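Local coordinates for protein glutaryl-CoA dehydrogenase (Mycobacterium smegmatis, PDB 3SF6) that belongs to the acyl-CoA dehydrogenase family of flavoproteins and carries dihydroflavine-adenine dinucleotide in this tetrameric structure, at residues D22-N27 against D306-Y311; M79-Y84 against A119-H124; G88-A93 against Q324-E329. All blocks are in the same frame, centred on the assembly; numbering follows the deposited sequence.

Contact 1: D22-N27 against D306-Y311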
loop_
_atom_site.group_PDB
_atom_site.type_symbol
_atom_site.label_atom_id
_atom_site.label_comp_id
_atom_site.label_asym_id
_atom_site.label_seq_id
_atom_site.Cartn_x
_atom_site.Cartn_y
_atom_site.Cartn_z
ATOM N N ASP A 22 14.004 20.776 9.313
ATOM C CA ASP A 22 15.198 20.724 10.143
ATOM C C ASP A 22 15.746 19.304 10.175
ATOM O O ASP A 22 16.966 19.094 10.023
ATOM C CB ASP A 22 14.864 21.189 11.556
ATOM C CG ASP A 22 16.068 21.180 12.452
ATOM O OD1 ASP A 22 16.935 22.074 12.309
ATOM O OD2 ASP A 22 16.147 20.295 13.292
ATOM N N LEU A 23 14.839 18.328 10.327
ATOM C CA LEU A 23 15.247 16.930 10.380
ATOM C C LEU A 23 15.854 16.506 9.042
ATOM O O LEU A 23 16.900 15.819 9.026
ATOM C CB LEU A 23 14.069 16.021 10.784
ATOM C CG LEU A 23 14.384 14.545 10.943
ATOM C CD1 LEU A 23 15.352 14.323 12.051
ATOM C CD2 LEU A 23 13.076 13.742 11.245
ATOM N N ILE A 24 15.252 16.932 7.935
ATOM C CA ILE A 24 15.767 16.607 6.592
ATOM C C ILE A 24 17.077 17.342 6.320
ATOM O O ILE A 24 18.020 16.741 5.757
ATOM C CB ILE A 24 14.714 16.855 5.515
ATOM C CG1 ILE A 24 13.549 15.889 5.719
ATOM C CG2 ILE A 24 15.302 16.667 4.099
ATOM C CD1 ILE A 24 12.234 16.402 5.153
ATOM N N GLY A 25 17.194 18.574 6.817
ATOM C CA GLY A 25 18.348 19.454 6.619
ATOM C C GLY A 25 18.338 20.170 5.282
ATOM O O GLY A 25 19.294 20.073 4.507
ATOM N N ILE A 26 17.265 20.881 4.985
ATOM C CA ILE A 26 17.083 21.488 3.672
ATOM C C ILE A 26 17.923 22.723 3.434
ATOM O O ILE A 26 18.538 22.853 2.377
ATOM C CB ILE A 26 15.588 21.760 3.443
ATOM C CG1 ILE A 26 14.902 20.396 3.284
ATOM C CG2 ILE A 26 15.395 22.733 2.246
ATOM C CD1 ILE A 26 13.383 20.444 3.106
ATOM N N ASN A 27 17.997 23.643 4.405
ATOM C CA ASN A 27 18.718 24.894 4.157
ATOM C C ASN A 27 20.164 24.698 3.774
ATOM O O ASN A 27 20.704 25.457 2.979
ATOM C CB ASN A 27 18.626 25.819 5.381
ATOM C CG ASN A 27 17.313 26.513 5.478
ATOM O OD1 ASN A 27 16.575 26.648 4.493
ATOM N ND2 ASN A 27 17.013 27.035 6.677
ATOM N N ASP A 306 6.273 8.307 8.356
ATOM C CA ASP A 306 6.025 7.992 6.953
ATOM C C ASP A 306 5.841 9.253 6.098
ATOM O O ASP A 306 6.404 9.343 4.982
ATOM C CB ASP A 306 4.813 7.078 6.815
ATOM C CG ASP A 306 5.033 5.656 7.345
ATOM O OD1 ASP A 306 6.185 5.233 7.605
ATOM O OD2 ASP A 306 4.002 4.919 7.399
ATOM N N MET A 307 5.046 10.194 6.580
ATOM C CA MET A 307 4.840 11.441 5.868
ATOM C C MET A 307 6.133 12.221 5.722
ATOM O O MET A 307 6.406 12.768 4.654
ATOM C CB MET A 307 3.766 12.295 6.527
ATOM C CG MET A 307 2.378 11.727 6.465
ATOM S SD MET A 307 1.106 12.873 7.090
ATOM C CE MET A 307 1.486 12.893 8.838
ATOM N N THR A 308 6.918 12.298 6.792
ATOM C CA THR A 308 8.165 13.056 6.755
ATOM C C THR A 308 9.140 12.427 5.748
ATOM O O THR A 308 9.820 13.133 4.992
ATOM C CB THR A 308 8.791 13.095 8.134
ATOM O OG1 THR A 308 7.927 13.822 9.020
ATOM C CG2 THR A 308 10.178 13.795 8.139
ATOM N N LEU A 309 9.154 11.101 5.719
ATOM C CA LEU A 309 9.993 10.391 4.740
ATOM C C LEU A 309 9.593 10.745 3.328
ATOM O O LEU A 309 10.454 10.991 2.480
ATOM C CB LEU A 309 9.957 8.866 4.945
ATOM C CG LEU A 309 11.041 8.237 5.786
ATOM C CD1 LEU A 309 10.716 6.739 5.887
ATOM C CD2 LEU A 309 12.415 8.476 5.172
ATOM N N GLU A 310 8.307 10.712 3.007
ATOM C CA GLU A 310 7.923 10.938 1.609
ATOM C C GLU A 310 8.102 12.399 1.245
ATOM O O GLU A 310 8.471 12.709 0.097
ATOM C CB GLU A 310 6.527 10.432 1.273
ATOM C CG GLU A 310 6.373 8.911 1.395
ATOM C CD GLU A 310 7.380 8.120 0.591
ATOM O OE1 GLU A 310 7.747 8.520 -0.525
ATOM O OE2 GLU A 310 7.855 7.071 1.083
ATOM N N TYR A 311 7.842 13.305 2.190
ATOM C CA TYR A 311 8.146 14.718 1.941
ATOM C C TYR A 311 9.625 14.928 1.673
ATOM O O TYR A 311 10.029 15.582 0.686
ATOM C CB TYR A 311 7.647 15.570 3.119
ATOM C CG TYR A 311 8.156 16.978 3.104
ATOM C CD1 TYR A 311 7.746 17.857 2.109
ATOM C CD2 TYR A 311 8.974 17.446 4.112
ATOM C CE1 TYR A 311 8.222 19.185 2.091
ATOM C CE2 TYR A 311 9.460 18.753 4.084
ATOM C CZ TYR A 311 9.062 19.605 3.093
ATOM O OH TYR A 311 9.495 20.921 3.120
#
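A Schellman motif ends the short N-terminal helix 20-24, and the isoleucines around that turn pack on helix 298-327 of the acyl-CoA dehydrogenase C-terminal domain. Ile24 is the last helical residue and Ile26 follows the turn. Both bring their CD1 methyls to the ring of Tyr311. Ile24 CD1 lies 3.6 Å from Tyr311 CD2, and the same methyl is 3.8 Å from Tyr311 CE2. Ile26 CD1 reaches the phenol end, 3.9 Å from Tyr311 OH. Both methyls come in obliquely to the ring. The side chains of Ile26 and Tyr311 cross at about a right angle.

With CG anti to the backbone N (chi1 168°), the Tyr311 ring reaches across to the two isoleucine methyls. Its hydroxyl is hydrogen-bonded to Asp21 OD1, so a polar link to the same short helix adds to the apolar contact. Gly25 takes positive phi as the C-prime residue. Its N bonds back to Asp22 O, and Ile26 N bonds to Asp21 O. This reversal places Ile26 beside Ile24 on the tyrosine.

The contact is buried. A second subunit meets the helix end: its His320 and Gln334 bond to Ile24 O and Leu23 O. Thr308 OG1 is turned to its own helix and bonds to Leu304 O. The methyl of Thr308 faces the N-terminal segment instead, with its CG2 4.2 Å from Leu23 CD2.

Contact 2: M79-Y84 against A119-H124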
loop_
_atom_site.group_PDB
_atom_site.type_symbol
_atom_site.label_atom_id
_atom_site.label_comp_id
_atom_site.label_asym_id
_atom_site.label_seq_id
_atom_site.Cartn_x
_atom_site.Cartn_y
_atom_site.Cartn_z
ATOM N N MET A 79 8.697 33.668 -13.769
ATOM C CA MET A 79 9.915 33.636 -12.950
ATOM C C MET A 79 11.126 32.971 -13.589
ATOM O O MET A 79 12.265 33.431 -13.372
ATOM C CB MET A 79 9.643 32.945 -11.610
ATOM C CG MET A 79 8.799 33.759 -10.665
ATOM S SD MET A 79 8.504 32.963 -9.076
ATOM C CE MET A 79 7.118 31.869 -9.455
ATOM N N HIS A 80 10.898 31.881 -14.343
ATOM C CA HIS A 80 11.978 31.114 -14.888
ATOM C C HIS A 80 12.337 31.562 -16.304
ATOM O O HIS A 80 13.280 31.026 -16.895
ATOM C CB HIS A 80 11.661 29.607 -14.884
ATOM C CG HIS A 80 12.843 28.765 -15.229
ATOM N ND1 HIS A 80 12.880 27.967 -16.359
ATOM C CD2 HIS A 80 14.060 28.646 -14.643
ATOM C CE1 HIS A 80 14.065 27.387 -16.440
ATOM N NE2 HIS A 80 14.799 27.774 -15.411
ATOM N N LEU A 81 11.658 32.587 -16.824
ATOM C CA LEU A 81 11.929 33.087 -18.175
ATOM C C LEU A 81 12.898 34.236 -18.084
ATOM O O LEU A 81 12.958 34.916 -17.050
ATOM C CB LEU A 81 10.640 33.572 -18.851
ATOM C CG LEU A 81 9.566 32.517 -19.038
ATOM C CD1 LEU A 81 8.251 33.114 -19.608
ATOM C CD2 LEU A 81 10.043 31.361 -19.932
ATOM N N LYS A 82 13.620 34.453 -19.170
ATOM C CA LYS A 82 14.593 35.540 -19.266
ATOM C C LYS A 82 14.068 36.682 -20.141
ATOM O O LYS A 82 13.468 36.465 -21.195
ATOM C CB LYS A 82 15.912 35.004 -19.804
ATOM C CG LYS A 82 16.672 34.195 -18.727
ATOM C CD LYS A 82 18.010 33.699 -19.179
ATOM C CE LYS A 82 18.737 32.979 -18.056
ATOM N NZ LYS A 82 17.922 31.876 -17.462
ATOM N N GLY A 83 14.292 37.904 -19.691
ATOM C CA GLY A 83 13.912 39.073 -20.476
ATOM C C GLY A 83 12.463 39.504 -20.257
ATOM O O GLY A 83 11.731 38.896 -19.469
ATOM N N TYR A 84 12.077 40.597 -20.933
ATOM C CA TYR A 84 10.659 41.061 -20.932
ATOM C C TYR A 84 10.093 41.388 -19.544
ATOM O O TYR A 84 8.875 41.248 -19.323
ATOM C CB TYR A 84 9.768 40.037 -21.658
ATOM C CG TYR A 84 10.319 39.633 -22.996
ATOM C CD1 TYR A 84 10.108 40.413 -24.134
ATOM C CD2 TYR A 84 11.107 38.481 -23.129
ATOM C CE1 TYR A 84 10.657 40.044 -25.377
ATOM C CE2 TYR A 84 11.643 38.119 -24.341
ATOM C CZ TYR A 84 11.445 38.896 -25.460
ATOM O OH TYR A 84 11.996 38.548 -26.694
ATOM N N ALA A 119 1.633 29.748 -21.019
ATOM C CA ALA A 119 1.280 30.807 -21.992
ATOM C C ALA A 119 2.480 31.684 -22.355
ATOM O O ALA A 119 2.885 31.742 -23.541
ATOM C CB ALA A 119 0.095 31.655 -21.506
ATOM N N MET A 120 3.152 32.277 -21.362
ATOM C CA MET A 120 4.358 33.064 -21.678
ATOM C C MET A 120 5.467 32.218 -22.313
ATOM O O MET A 120 6.124 32.630 -23.290
ATOM C CB MET A 120 4.881 33.804 -20.442
ATOM C CG MET A 120 4.004 34.944 -19.990
ATOM S SD MET A 120 4.484 35.596 -18.348
ATOM C CE MET A 120 5.899 36.588 -18.842
ATOM N N TYR A 121 5.713 31.047 -21.746
ATOM C CA TYR A 121 6.743 30.156 -22.278
ATOM C C TYR A 121 6.501 29.857 -23.758
ATOM O O TYR A 121 7.436 29.887 -24.562
ATOM C CB TYR A 121 6.804 28.861 -21.493
ATOM C CG TYR A 121 7.894 27.933 -22.016
ATOM C CD1 TYR A 121 9.199 28.008 -21.550
ATOM C CD2 TYR A 121 7.602 26.989 -22.968
ATOM C CE1 TYR A 121 10.200 27.142 -22.045
ATOM C CE2 TYR A 121 8.587 26.140 -23.473
ATOM C CZ TYR A 121 9.862 26.228 -23.018
ATOM O OH TYR A 121 10.776 25.350 -23.537
ATOM N N ALA A 122 5.252 29.542 -24.119
ATOM C CA ALA A 122 4.945 29.231 -25.507
ATOM C C ALA A 122 5.340 30.386 -26.440
ATOM O O ALA A 122 5.923 30.175 -27.508
ATOM C CB ALA A 122 3.442 28.882 -25.693
ATOM N N ILE A 123 4.963 31.595 -26.050
ATOM C CA ILE A 123 5.274 32.810 -26.819
ATOM C C ILE A 123 6.798 33.043 -26.844
ATOM O O ILE A 123 7.388 33.324 -27.886
ATOM C CB ILE A 123 4.489 34.012 -26.257
ATOM C CG1 ILE A 123 2.981 33.825 -26.491
ATOM C CG2 ILE A 123 4.958 35.311 -26.940
ATOM C CD1 ILE A 123 2.082 34.849 -25.721
ATOM N N HIS A 124 7.432 32.905 -25.679
ATOM C CA HIS A 124 8.889 33.077 -25.538
ATOM C C HIS A 124 9.647 32.096 -26.439
ATOM O O HIS A 124 10.668 32.469 -27.066
ATOM C CB HIS A 124 9.258 32.919 -24.070
ATOM C CG HIS A 124 10.588 33.480 -23.686
ATOM N ND1 HIS A 124 11.779 32.852 -24.012
ATOM C CD2 HIS A 124 10.918 34.533 -22.895
ATOM C CE1 HIS A 124 12.789 33.553 -23.505
ATOM N NE2 HIS A 124 12.298 34.577 -22.820
#
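Leu81 and His124 carry this contact, in which a loop of the acyl-CoA dehydrogenase N-terminal domain lies against helix 106-126. The loop runs between helices 64-73 and 91-104.

The apolar part is centred on Leu81. Its CD1 sits 3.5 Å from Met120 CB, at the base of the methionine side chain. The other methyl, Leu81 CD2, lies near the plane of the Tyr121 ring at its edge, 3.8 Å from Tyr121 CD1. That methyl also stands over one face of the His124 imidazole, offset toward the rim. Tyr121 OH is hydrogen-bonded to Arg256.

The aromatic part pairs Tyr84 with His124. Tyr84 CE2 is 3.9 Å from His124 NE2, which lies at the edge of the tyrosine ring near its plane. The planes are at 81° and the pair is oblique. Tyr84 also packs on helix 129-140.

The polar part is one hydrogen bond from the helix to the loop backbone. His124 has CG anti to its own N (chi1 -161°), which extends the imidazole toward the loop. The acceptor lies in the imidazole plane, and the donor lies in the carbonyl plane. His124 NE2 is 2.8 Å from Lys82 O, with an N-H...O angle of 166°.

Contact 3: G88-A93 against Q324-E329; sequences GMSAVA and QKDAGE
The methyl of Ala91 lies on one side of the Asp326 carboxylate and Ser90 CB on the other, with Ser90 CB 3.6 Å from Asp326 OD2. Ala91 CB lies 3.3 Å from Asp326 OD1. Val92 CG2 is on the same side as the alanine methyl. It is 3.6 Å from Asp326 OD2, where the two side chains cross at about a right angle.

At the edges, both carboxylate oxygens meet backbone N-H groups at the start of helix 91-104. OD1 accepts from Ala91 N through its syn lone pair. Asp326 OD1 is 2.8 Å from Ala91 N, and the N-H...O angle is 165°. OD2 is also met on its syn side, but Val92 N approaches from 25° out of the carboxylate plane. Asp326 OD2 is 3.2 Å from Val92 N, a longer bond of similar straightness. Two bonds to successive N-H groups should limit rotation of the carboxylate.

The site is a helix N-terminus. Ser90 is its N-cap, and Ser90 OG accepts from Ala93 N at 3.0 Å. The serine and the aspartate thus take different N-H groups of the first turn. The helix dipole would probably favour a negative charge here. Asp326 comes from the last turn of helix 298-327, so the contact joins the N-terminal and C-terminal domains of the acyl-CoA dehydrogenase fold. That helix ends in a Schellman motif at Gly328.

Lys325 adds an apolar contact next to the aspartate. Its stem passes the methyl of Ala91, with Lys325 CG 3.8 Å from Ala91 CB. CG is anti to the backbone N (chi1 -170°), and the chain bends only at its last torsion. The amine beyond forms a salt bridge with Glu260 and a cation-pi contact with Phe263.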
loop_
_atom_site.group_PDB
_atom_site.type_symbol
_atom_site.label_atom_id
_atom_site.label_comp_id
_atom_site.label_asym_id
_atom_site.label_seq_id
_atom_site.Cartn_x
_atom_site.Cartn_y
_atom_site.Cartn_z
ATOM N N GLY A 88 14.097 35.787 -14.476
ATOM C CA GLY A 88 15.264 35.037 -14.936
ATOM C C GLY A 88 15.949 34.230 -13.860
ATOM O O GLY A 88 17.191 34.081 -13.863
ATOM N N MET A 89 15.178 33.718 -12.914
ATOM C CA MET A 89 15.786 32.988 -11.814
ATOM C C MET A 89 16.144 31.541 -12.231
ATOM O O MET A 89 15.725 31.030 -13.273
ATOM C CB MET A 89 14.930 33.015 -10.548
ATOM C CG MET A 89 13.705 32.222 -10.588
ATOM S SD MET A 89 12.655 32.362 -9.081
ATOM C CE MET A 89 12.177 34.041 -8.946
ATOM N N SER A 90 16.934 30.882 -11.405
ATOM C CA SER A 90 17.324 29.484 -11.708
ATOM C C SER A 90 16.166 28.547 -11.568
ATOM O O SER A 90 15.142 28.895 -10.979
ATOM C CB SER A 90 18.432 29.027 -10.773
ATOM O OG SER A 90 17.944 28.859 -9.425
ATOM N N ALA A 91 16.348 27.323 -12.110
ATOM C CA ALA A 91 15.331 26.286 -11.986
ATOM C C ALA A 91 15.086 25.967 -10.529
ATOM O O ALA A 91 13.934 25.824 -10.119
ATOM C CB ALA A 91 15.762 25.014 -12.737
ATOM N N VAL A 92 16.150 25.829 -9.743
ATOM C CA VAL A 92 15.972 25.544 -8.316
ATOM C C VAL A 92 15.214 26.679 -7.602
ATOM O O VAL A 92 14.302 26.417 -6.804
ATOM C CB VAL A 92 17.310 25.214 -7.652
ATOM C CG1 VAL A 92 17.172 25.122 -6.097
ATOM C CG2 VAL A 92 17.854 23.849 -8.207
ATOM N N ALA A 93 15.585 27.933 -7.867
ATOM C CA ALA A 93 14.881 29.056 -7.185
ATOM C C ALA A 93 13.401 29.116 -7.593
ATOM O O ALA A 93 12.499 29.327 -6.752
ATOM C CB ALA A 93 15.573 30.381 -7.487
ATOM N N GLN A 324 19.819 19.328 -12.090
ATOM C CA GLN A 324 20.050 18.823 -13.437
ATOM C C GLN A 324 19.578 19.835 -14.486
ATOM O O GLN A 324 20.254 20.073 -15.495
ATOM C CB GLN A 324 19.344 17.478 -13.660
ATOM C CG GLN A 324 19.955 16.288 -12.906
ATOM C CD GLN A 324 19.159 14.993 -13.127
ATOM O OE1 GLN A 324 17.916 14.943 -13.000
ATOM N NE2 GLN A 324 19.873 13.937 -13.444
ATOM N N LYS A 325 18.405 20.415 -14.237
ATOM C CA LYS A 325 17.818 21.380 -15.167
ATOM C C LYS A 325 18.731 22.598 -15.349
ATOM O O LYS A 325 18.916 23.063 -16.478
ATOM C CB LYS A 325 16.415 21.767 -14.716
ATOM C CG LYS A 325 15.565 22.608 -15.715
ATOM C CD LYS A 325 14.092 22.641 -15.302
ATOM C CE LYS A 325 13.259 23.702 -16.087
ATOM N NZ LYS A 325 13.078 23.334 -17.437
ATOM N N ASP A 326 19.312 23.097 -14.253
ATOM C CA ASP A 326 20.220 24.237 -14.321
ATOM C C ASP A 326 21.511 23.878 -15.039
ATOM O O ASP A 326 22.114 24.719 -15.716
ATOM C CB ASP A 326 20.485 24.802 -12.910
ATOM C CG ASP A 326 19.315 25.643 -12.401
ATOM O OD1 ASP A 326 18.720 26.411 -13.207
ATOM O OD2 ASP A 326 19.039 25.540 -11.186
ATOM N N ALA A 327 21.906 22.616 -14.930
ATOM C CA ALA A 327 23.117 22.114 -15.588
ATOM C C ALA A 327 22.884 21.753 -17.057
ATOM O O ALA A 327 23.867 21.585 -17.827
ATOM C CB ALA A 327 23.675 20.927 -14.817
ATOM N N GLY A 328 21.624 21.708 -17.479
ATOM C CA GLY A 328 21.201 21.461 -18.885
ATOM C C GLY A 328 20.995 19.997 -19.194
ATOM O O GLY A 328 20.983 19.574 -20.367
ATOM N N GLU A 329 20.814 19.224 -18.140
ATOM C CA GLU A 329 20.849 17.787 -18.177
ATOM C C GLU A 329 19.473 17.149 -17.967
ATOM O O GLU A 329 19.449 15.939 -17.631
ATOM C CB GLU A 329 21.798 17.282 -17.066
#

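Overall arrangement
Contacts 1 and 3 both use helix 298-327, contact 3 at its C-terminal end and contact 1 further back. Their centres are 22 Å apart and their nearest atoms about 9 Å. Contacts 2 and 3 touch: Met79 O is 3.0 Å from Met89 N, a probable hydrogen bond, and His80 packs on the start of helix 91-104. Contact 2 is remote from contact 1, with nearest atoms about 17 Å apart. Along the chain it is nested in the loop that contact 1 closes. Glu260 links contacts 2 and 3, touching His80 and Tyr121 and pairing with Lys325. The Tyr121 side chain is about 13 Å from the bound dihydroflavine-adenine dinucleotide.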